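Local structure of gliding motility protein MglB (Myxococcus xanthus, 6IZW) at residues A60-A65 / L90-V95; N16-R21 / D123-I128; E10-I15 / L40-G45. The protein probably serves as a molecular adaptor in gliding motility and may act as a guanyl-nucleotide exchange factor for a small GTPase. The protein carries 1 engineered substitution. All blocks are in the same frame, centred on the assembly; numbering follows the deposited sequence.

How the contacts relate
Contacts 1 and 3 set helices on opposite faces of the Roadblock/LC7 fold's antiparallel sheet; contact 2 joins two helices side by side on contact 3's face. Contacts 2 and 3 share helix 9-25, their centres about 8 Å apart, and touch through Cys19 on Ala44 and through Ile128 on Lys14 and Ile15. Contact 1 lies about 18 Å from either, centre to centre, where helix 52-72 covers strand 88-94 and meets the second subunit. Along the chain, contact 3 is complete before contact 1 begins, while contact 2, from residue 16 to residue 128, spans contact 1 and brings an early and a late helix together. Val95 packs on Leu125 and Thr126, linking contacts 1 and 2.

Contact 1 (A60-A65 / L90-V95); sequences AGNVAA and LYMTIV
Met92, built as selenomethionine, lays its terminal methyl against two side chains of helix 60-65. Met92 CE comes within 3.4 Å of Asn62 ND2 and within 3.8 Å of Val63 CG2, while the selenium stands farther back, 4.0 Å from the same ND2. After a stretched chi2, the bend at chi3 (-68°) turns the methyl aside. Asn62 meets it at a slant through its amide nitrogen, whereas the Val63 branch runs past it in the opposite direction. Val63 also uses its other methyl: Val63 CG1 lies 4.4 Å from Ile94 CD1, a looser apolar touch two residues along the strand. This is helix-on-sheet packing in the Roadblock/LC7 fold, with the segment axes 10.9 Å apart and crossing at -62°. The strand runs between 80-83 and 99-106, and its other face, with Tyr91 and Thr93, packs on Ile118 of helix 111-130. Asn62 ND2 makes a weak hydrogen bond to Gln81 OE1, which gives this buried amide a polar partner beside the methyl. The same helix faces a copy of itself: Asn62 packs on Met66, and Ala65 on Leu58, of the second subunit.

Contact 2 (N16-R21 / D123-I128); sequences NAVCDR and DELTKI
Val18 supplies nearly all of the 16-21 side of this helix pair, pointing at the opposite helix and lodging among Glu124, Leu125 and Ile128. Val18 CG2 meets Ile128 CD1 at 3.6 Å, the two apolar side chains reaching for each other tip to tip. The other methyl, Val18 CG1, lies 3.8 Å from Leu125 CD2, and that same leucine methyl is 3.9 Å from Val18 CB, so Leu125 rests against both the branch point and one arm of the valine. With CG1 opposite its own backbone N (chi1 171°), Val18 offers its two methyls to different partners, CG1 to the leucine and CG2 to the isoleucine.

The remaining contact is between unlike groups. Glu124 extends straight beyond CG and runs past the valine in the opposite sense, bringing Glu124 OE1 to 3.7 Å from Val18 CG2. Its aliphatic stem helps cover the same methyl, with Glu124 CB 4.1 Å from Val18 CG2. This carboxylate is on the solvent side of the pair, while Val18 and Leu125 are buried.

The two helical segments are almost exactly antiparallel, at 173°, with axes 10.2 Å apart, and the CA atoms of Val18 and Glu124 face each other at 7.2 Å. Both belong to the helical layer on one face of the Roadblock/LC7 sheet. Beneath them, Cys19 packs on Val31 and Leu125 on Leu33, both of strand 28-35, while Asn16 touches Ser42, so that helices 9-25 and 111-130 lie side by side above strands 28-35 and 40-45.

Contact 3 (E10-I15 / L40-G45); sequences EEFTKI and LISSAG
Ser42 OG is hemmed in by carbon from two residues of helix 10-15. Ile15 CG2 is modelled only 3.1 Å from Ser42 OG, closer than usual for a methyl and a hydroxyl oxygen, so the exact spacing is uncertain. The same oxygen, Ser42 OG, lies oblique to the Phe12 ring, 3.8 Å from Phe12 CE1. Ser42 CB is also 4.0 Å from Ile15 CG2, so the methyl lies close to both atoms of the side chain. With OG turned beside its backbone N (chi1 -36°), the hydroxyl faces Ile15 and Phe12.

Phe12 reaches the strand chiefly through one corner of its ring. Phe12 CE1 comes to 3.3 Å from Ile41 O, which lies at the ring edge and near the ring plane, where the slightly positive aromatic hydrogens can favour a carbonyl oxygen; Phe12 CZ is farther, at 4.1 Å from the same atom. With CG anti to the backbone N (chi1 -172°), the ring swings out from the helix far enough to get there.

Ile41 and Ser42 together form a classic beta bulge opposite Leu33, both bonding to its backbone. The bulge lies in strand 40-45, which ends the sheet on this side within the chain and here runs at 36° to helix 10-15, the segment axes being 9.3 Å apart. The packing thus joins the first helix of the Roadblock/LC7 fold to an irregular piece of the edge strand, and Ile15 and Ser42 have the nearest CA atoms, 7.3 Å apart.

Ile15 is buried and also packs on Leu33 of the sheet and on Phe129 of helix 111-130. Met7, from the short strand 5-7, touches Phe12, Ile15 and Ile41 alike, and Phe12 further packs on a polar side chain from the chain of another protein.

Contact 1 (A60-A65 / L90-V95)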
loop_
_atom_site.group_PDB
_atom_site.type_symbol
_atom_site.label_atom_id
_atom_site.label_comp_id
_atom_site.label_asym_id
_atom_site.label_seq_id
_atom_site.Cartn_x
_atom_site.Cartn_y
_atom_site.Cartn_z
ATOM N N ALA B 60 -5.507 3.087 -0.454
ATOM C CA ALA B 60 -4.859 2.978 -1.752
ATOM C C ALA B 60 -4.012 1.723 -1.837
ATOM O O ALA B 60 -3.834 1.168 -2.929
ATOM C CB ALA B 60 -4.016 4.219 -2.034
ATOM N N GLY B 61 -3.472 1.265 -0.704
ATOM C CA GLY B 61 -2.777 -0.011 -0.695
ATOM C C GLY B 61 -3.724 -1.169 -0.956
ATOM O O GLY B 61 -3.449 -2.042 -1.785
ATOM N N ASN B 62 -4.861 -1.178 -0.260
ATOM C CA ASN B 62 -5.877 -2.197 -0.497
ATOM C C ASN B 62 -6.302 -2.220 -1.964
ATOM O O ASN B 62 -6.239 -3.266 -2.623
ATOM C CB ASN B 62 -7.073 -1.947 0.425
ATOM C CG ASN B 62 -8.279 -2.795 0.076
ATOM O OD1 ASN B 62 -8.171 -3.800 -0.616
ATOM N ND2 ASN B 62 -9.440 -2.386 0.552
ATOM N N VAL B 63 -6.705 -1.067 -2.503
ATOM C CA VAL B 63 -7.205 -1.017 -3.877
ATOM C C VAL B 63 -6.130 -1.463 -4.854
ATOM O O VAL B 63 -6.416 -2.175 -5.823
ATOM C CB VAL B 63 -7.724 0.396 -4.214
ATOM C CG1 VAL B 63 -7.796 0.604 -5.738
ATOM C CG2 VAL B 63 -9.079 0.630 -3.553
ATOM N N ALA B 64 -4.873 -1.068 -4.612
ATOM C CA ALA B 64 -3.793 -1.483 -5.505
ATOM C C ALA B 64 -3.556 -2.990 -5.440
ATOM O O ALA B 64 -3.201 -3.610 -6.453
ATOM C CB ALA B 64 -2.510 -0.725 -5.170
ATOM N N ALA B 65 -3.709 -3.595 -4.254
ATOM C CA ALA B 65 -3.534 -5.042 -4.160
ATOM C C ALA B 65 -4.671 -5.772 -4.869
ATOM O O ALA B 65 -4.439 -6.766 -5.563
ATOM C CB ALA B 65 -3.433 -5.484 -2.696
ATOM N N LEU B 90 -18.145 -0.288 5.525
ATOM C CA LEU B 90 -17.322 0.512 4.632
ATOM C C LEU B 90 -17.543 0.084 3.189
ATOM O O LEU B 90 -17.515 -1.108 2.879
ATOM C CB LEU B 90 -15.845 0.382 5.026
ATOM C CG LEU B 90 -14.783 0.560 3.947
ATOM C CD1 LEU B 90 -14.623 2.019 3.554
ATOM C CD2 LEU B 90 -13.460 -0.042 4.417
ATOM N N TYR B 91 -17.758 1.059 2.314
ATOM C CA TYR B 91 -17.860 0.826 0.881
ATOM C C TYR B 91 -17.006 1.866 0.170
ATOM O O TYR B 91 -16.932 3.017 0.611
ATOM C CB TYR B 91 -19.333 0.890 0.402
ATOM C CG TYR B 91 -19.523 0.958 -1.101
ATOM C CD1 TYR B 91 -19.759 -0.196 -1.844
ATOM C CD2 TYR B 91 -19.497 2.171 -1.773
ATOM C CE1 TYR B 91 -19.937 -0.144 -3.225
ATOM C CE2 TYR B 91 -19.675 2.236 -3.154
ATOM C CZ TYR B 91 -19.897 1.073 -3.875
ATOM O OH TYR B 91 -20.078 1.119 -5.246
HETATM N N MSE B 92 -16.342 1.445 -0.909
HETATM C CA MSE B 92 -15.466 2.306 -1.713
HETATM C C MSE B 92 -15.677 2.050 -3.201
HETATM O O MSE B 92 -16.019 0.936 -3.578
HETATM C CB MSE B 92 -13.996 2.047 -1.382
HETATM C CG MSE B 92 -13.770 1.358 -0.054
HETATM SE SE MSE B 92 -11.915 0.779 0.211
HETATM C CE MSE B 92 -11.770 -0.608 -1.094
ATOM N N THR B 93 -15.438 3.045 -4.053
ATOM C CA THR B 93 -15.557 2.838 -5.492
ATOM C C THR B 93 -14.533 3.690 -6.237
ATOM O O THR B 93 -14.229 4.819 -5.830
ATOM C CB THR B 93 -16.973 3.157 -6.002
ATOM O OG1 THR B 93 -16.961 3.270 -7.434
ATOM C CG2 THR B 93 -17.491 4.455 -5.399
ATOM N N ILE B 94 -14.018 3.136 -7.330
ATOM C CA ILE B 94 -13.062 3.833 -8.182
ATOM C C ILE B 94 -13.809 4.871 -9.014
ATOM O O ILE B 94 -14.772 4.546 -9.717
ATOM C CB ILE B 94 -12.292 2.846 -9.075
ATOM C CG1 ILE B 94 -11.262 2.068 -8.248
ATOM C CG2 ILE B 94 -11.563 3.577 -10.184
ATOM C CD1 ILE B 94 -11.781 0.784 -7.642
ATOM N N VAL B 95 -13.372 6.130 -8.920
ATOM C CA VAL B 95 -13.971 7.252 -9.635
ATOM C C VAL B 95 -12.959 7.764 -10.648
ATOM O O VAL B 95 -12.106 8.597 -10.324
ATOM C CB VAL B 95 -14.400 8.376 -8.668
ATOM C CG1 VAL B 95 -15.037 9.526 -9.428
ATOM C CG2 VAL B 95 -15.338 7.846 -7.594
#

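Contact 2 (N16-R21 / D123-I128)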
loop_
_atom_site.group_PDB
_atom_site.type_symbol
_atom_site.label_atom_id
_atom_site.label_comp_id
_atom_site.label_asym_id
_atom_site.label_seq_id
_atom_site.Cartn_x
_atom_site.Cartn_y
_atom_site.Cartn_z
ATOM N N ASN B 16 -14.780 19.283 -2.474
ATOM C CA ASN B 16 -15.191 19.240 -1.072
ATOM C C ASN B 16 -16.709 19.300 -0.934
ATOM O O ASN B 16 -17.282 18.688 -0.025
ATOM C CB ASN B 16 -14.542 20.386 -0.295
ATOM C CG ASN B 16 -13.050 20.494 -0.549
ATOM O OD1 ASN B 16 -12.502 21.591 -0.631
ATOM N ND2 ASN B 16 -12.387 19.352 -0.687
ATOM N N ALA B 17 -17.379 20.038 -1.825
ATOM C CA ALA B 17 -18.833 20.139 -1.755
ATOM C C ALA B 17 -19.491 18.789 -2.026
ATOM O O ALA B 17 -20.420 18.387 -1.318
ATOM C CB ALA B 17 -19.332 21.199 -2.738
ATOM N N VAL B 18 -19.016 18.070 -3.047
ATOM C CA VAL B 18 -19.546 16.734 -3.325
ATOM C C VAL B 18 -19.443 15.846 -2.091
ATOM O O VAL B 18 -20.364 15.083 -1.775
ATOM C CB VAL B 18 -18.817 16.108 -4.530
ATOM C CG1 VAL B 18 -19.205 14.652 -4.680
ATOM C CG2 VAL B 18 -19.119 16.879 -5.806
ATOM N N CYS B 19 -18.335 15.958 -1.356
ATOM C CA CYS B 19 -18.089 15.055 -0.235
ATOM C C CYS B 19 -19.051 15.314 0.917
ATOM O O CYS B 19 -19.651 14.377 1.458
ATOM C CB CYS B 19 -16.640 15.186 0.239
ATOM S SG CYS B 19 -15.435 14.346 -0.804
ATOM N N ASP B 20 -19.197 16.575 1.329
ATOM C CA ASP B 20 -20.076 16.849 2.460
ATOM C C ASP B 20 -21.546 16.659 2.098
ATOM O O ASP B 20 -22.380 16.488 2.996
ATOM C CB ASP B 20 -19.814 18.247 3.027
ATOM C CG ASP B 20 -19.629 19.294 1.951
ATOM O OD1 ASP B 20 -18.622 20.032 2.001
ATOM O OD2 ASP B 20 -20.503 19.403 1.072
ATOM N N ARG B 21 -21.879 16.658 0.806
ATOM C CA ARG B 21 -23.199 16.193 0.397
ATOM C C ARG B 21 -23.428 14.761 0.861
ATOM O O ARG B 21 -24.434 14.454 1.511
ATOM C CB ARG B 21 -23.342 16.295 -1.123
ATOM N N ASP B 123 -20.633 10.298 -10.223
ATOM C CA ASP B 123 -20.936 10.955 -11.492
ATOM C C ASP B 123 -20.709 12.462 -11.407
ATOM O O ASP B 123 -20.266 13.084 -12.383
ATOM C CB ASP B 123 -22.376 10.641 -11.911
ATOM C CG ASP B 123 -22.567 10.666 -13.425
ATOM O OD1 ASP B 123 -21.551 10.622 -14.158
ATOM O OD2 ASP B 123 -23.735 10.735 -13.880
ATOM N N GLU B 124 -20.989 13.058 -10.243
ATOM C CA GLU B 124 -20.672 14.463 -10.018
ATOM C C GLU B 124 -19.165 14.707 -10.031
ATOM O O GLU B 124 -18.707 15.761 -10.491
ATOM C CB GLU B 124 -21.271 14.921 -8.689
ATOM C CG GLU B 124 -22.041 16.222 -8.768
ATOM C CD GLU B 124 -22.621 16.633 -7.426
ATOM O OE1 GLU B 124 -22.582 15.806 -6.484
ATOM O OE2 GLU B 124 -23.116 17.781 -7.315
ATOM N N LEU B 125 -18.375 13.753 -9.525
ATOM C CA LEU B 125 -16.935 13.973 -9.431
ATOM C C LEU B 125 -16.279 13.956 -10.804
ATOM O O LEU B 125 -15.365 14.745 -11.068
ATOM C CB LEU B 125 -16.293 12.927 -8.522
ATOM C CG LEU B 125 -16.438 13.202 -7.027
ATOM C CD1 LEU B 125 -15.700 12.154 -6.238
ATOM C CD2 LEU B 125 -15.928 14.591 -6.688
ATOM N N THR B 126 -16.717 13.060 -11.685
ATOM C CA THR B 126 -16.193 13.068 -13.044
ATOM C C THR B 126 -16.637 14.309 -13.811
ATOM O O THR B 126 -15.973 14.696 -14.780
ATOM C CB THR B 126 -16.622 11.800 -13.780
ATOM O OG1 THR B 126 -17.885 12.021 -14.419
ATOM C CG2 THR B 126 -16.761 10.644 -12.803
ATOM N N LYS B 127 -17.738 14.941 -13.392
ATOM C CA LYS B 127 -18.128 16.213 -13.989
ATOM C C LYS B 127 -17.169 17.327 -13.583
ATOM O O LYS B 127 -16.863 18.216 -14.390
ATOM C CB LYS B 127 -19.564 16.569 -13.599
ATOM N N ILE B 128 -16.678 17.295 -12.339
ATOM C CA ILE B 128 -15.682 18.278 -11.916
ATOM C C ILE B 128 -14.357 18.032 -12.632
ATOM O O ILE B 128 -13.728 18.966 -13.144
ATOM C CB ILE B 128 -15.514 18.258 -10.387
ATOM C CG1 ILE B 128 -16.855 18.528 -9.697
ATOM C CG2 ILE B 128 -14.465 19.273 -9.956
ATOM C CD1 ILE B 128 -16.813 18.380 -8.182
#

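Contact 3 (E10-I15 / L40-G45)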
loop_
_atom_site.group_PDB
_atom_site.type_symbol
_atom_site.label_atom_id
_atom_site.label_comp_id
_atom_site.label_asym_id
_atom_site.label_seq_id
_atom_site.Cartn_x
_atom_site.Cartn_y
_atom_site.Cartn_z
ATOM N N GLU B 10 -10.153 26.488 -7.534
ATOM C CA GLU B 10 -11.290 26.326 -8.433
ATOM C C GLU B 10 -11.921 24.946 -8.269
ATOM O O GLU B 10 -13.085 24.821 -7.875
ATOM C CB GLU B 10 -10.847 26.566 -9.884
ATOM C CG GLU B 10 -11.892 26.231 -10.963
ATOM C CD GLU B 10 -13.141 27.118 -10.922
ATOM O OE1 GLU B 10 -14.059 26.884 -11.742
ATOM O OE2 GLU B 10 -13.214 28.045 -10.082
ATOM N N GLU B 11 -11.154 23.892 -8.541
ATOM C CA GLU B 11 -11.694 22.540 -8.468
ATOM C C GLU B 11 -11.650 21.939 -7.064
ATOM O O GLU B 11 -12.385 20.983 -6.796
ATOM C CB GLU B 11 -10.957 21.627 -9.460
ATOM C CG GLU B 11 -9.874 20.737 -8.847
ATOM C CD GLU B 11 -9.322 19.697 -9.828
ATOM O OE1 GLU B 11 -8.793 20.081 -10.895
ATOM O OE2 GLU B 11 -9.426 18.487 -9.531
ATOM N N PHE B 12 -10.835 22.473 -6.154
ATOM C CA PHE B 12 -10.823 21.924 -4.802
ATOM C C PHE B 12 -12.141 22.191 -4.101
ATOM O O PHE B 12 -12.680 21.316 -3.414
ATOM C CB PHE B 12 -9.663 22.509 -3.987
ATOM C CG PHE B 12 -9.472 21.854 -2.635
ATOM C CD1 PHE B 12 -9.437 20.471 -2.511
ATOM C CD2 PHE B 12 -9.312 22.625 -1.490
ATOM C CE1 PHE B 12 -9.257 19.873 -1.268
ATOM C CE2 PHE B 12 -9.128 22.030 -0.243
ATOM C CZ PHE B 12 -9.103 20.654 -0.132
ATOM N N THR B 13 -12.676 23.395 -4.281
ATOM C CA THR B 13 -13.871 23.811 -3.560
ATOM C C THR B 13 -15.086 22.988 -3.973
ATOM O O THR B 13 -15.915 22.628 -3.127
ATOM C CB THR B 13 -14.095 25.296 -3.812
ATOM O OG1 THR B 13 -13.777 25.575 -5.182
ATOM C CG2 THR B 13 -13.171 26.118 -2.922
ATOM N N LYS B 14 -15.202 22.665 -5.265
ATOM C CA LYS B 14 -16.305 21.827 -5.724
ATOM C C LYS B 14 -16.178 20.403 -5.198
ATOM O O LYS B 14 -17.172 19.795 -4.781
ATOM C CB LYS B 14 -16.368 21.802 -7.253
ATOM C CG LYS B 14 -16.001 23.097 -7.960
ATOM C CD LYS B 14 -15.944 22.887 -9.477
ATOM C CE LYS B 14 -16.331 24.158 -10.235
ATOM N NZ LYS B 14 -16.833 23.887 -11.614
ATOM N N ILE B 15 -14.963 19.848 -5.226
ATOM C CA ILE B 15 -14.753 18.475 -4.777
ATOM C C ILE B 15 -15.168 18.326 -3.321
ATOM O O ILE B 15 -15.861 17.370 -2.953
ATOM C CB ILE B 15 -13.288 18.059 -5.005
ATOM C CG1 ILE B 15 -13.051 17.720 -6.480
ATOM C CG2 ILE B 15 -12.932 16.872 -4.148
ATOM C CD1 ILE B 15 -11.579 17.582 -6.843
ATOM N N LEU B 40 -4.183 11.683 -0.123
ATOM C CA LEU B 40 -5.511 12.116 0.297
ATOM C C LEU B 40 -5.872 13.437 -0.378
ATOM O O LEU B 40 -5.128 14.418 -0.274
ATOM C CB LEU B 40 -5.553 12.270 1.815
ATOM C CG LEU B 40 -6.815 12.898 2.412
ATOM C CD1 LEU B 40 -8.027 12.052 2.072
ATOM C CD2 LEU B 40 -6.696 13.055 3.926
ATOM N N ILE B 41 -7.007 13.470 -1.072
ATOM C CA ILE B 41 -7.437 14.665 -1.789
ATOM C C ILE B 41 -8.507 15.432 -1.021
ATOM O O ILE B 41 -8.441 16.658 -0.928
ATOM C CB ILE B 41 -7.915 14.307 -3.211
ATOM C CG1 ILE B 41 -6.798 13.609 -3.973
ATOM C CG2 ILE B 41 -8.323 15.558 -3.953
ATOM C CD1 ILE B 41 -7.277 12.806 -5.167
ATOM N N SER B 42 -9.493 14.744 -0.446
ATOM C CA SER B 42 -10.508 15.424 0.357
ATOM C C SER B 42 -11.161 14.440 1.319
ATOM O O SER B 42 -11.228 13.239 1.051
ATOM C CB SER B 42 -11.587 16.066 -0.517
ATOM O OG SER B 42 -11.029 16.568 -1.720
ATOM N N SER B 43 -11.653 14.971 2.434
ATOM C CA SER B 43 -12.419 14.194 3.393
ATOM C C SER B 43 -13.707 14.943 3.733
ATOM O O SER B 43 -13.957 16.054 3.247
ATOM C CB SER B 43 -11.592 13.903 4.649
ATOM O OG SER B 43 -11.845 14.854 5.661
ATOM N N ALA B 44 -14.528 14.321 4.581
ATOM C CA ALA B 44 -15.830 14.858 4.961
ATOM C C ALA B 44 -16.438 14.045 6.096
ATOM O O ALA B 44 -16.523 12.817 6.007
ATOM C CB ALA B 44 -16.780 14.868 3.762
ATOM N N GLY B 45 -16.867 14.711 7.166
ATOM C CA GLY B 45 -17.600 14.053 8.225
ATOM C C GLY B 45 -16.915 14.205 9.569
ATOM O O GLY B 45 -16.222 15.207 9.824
#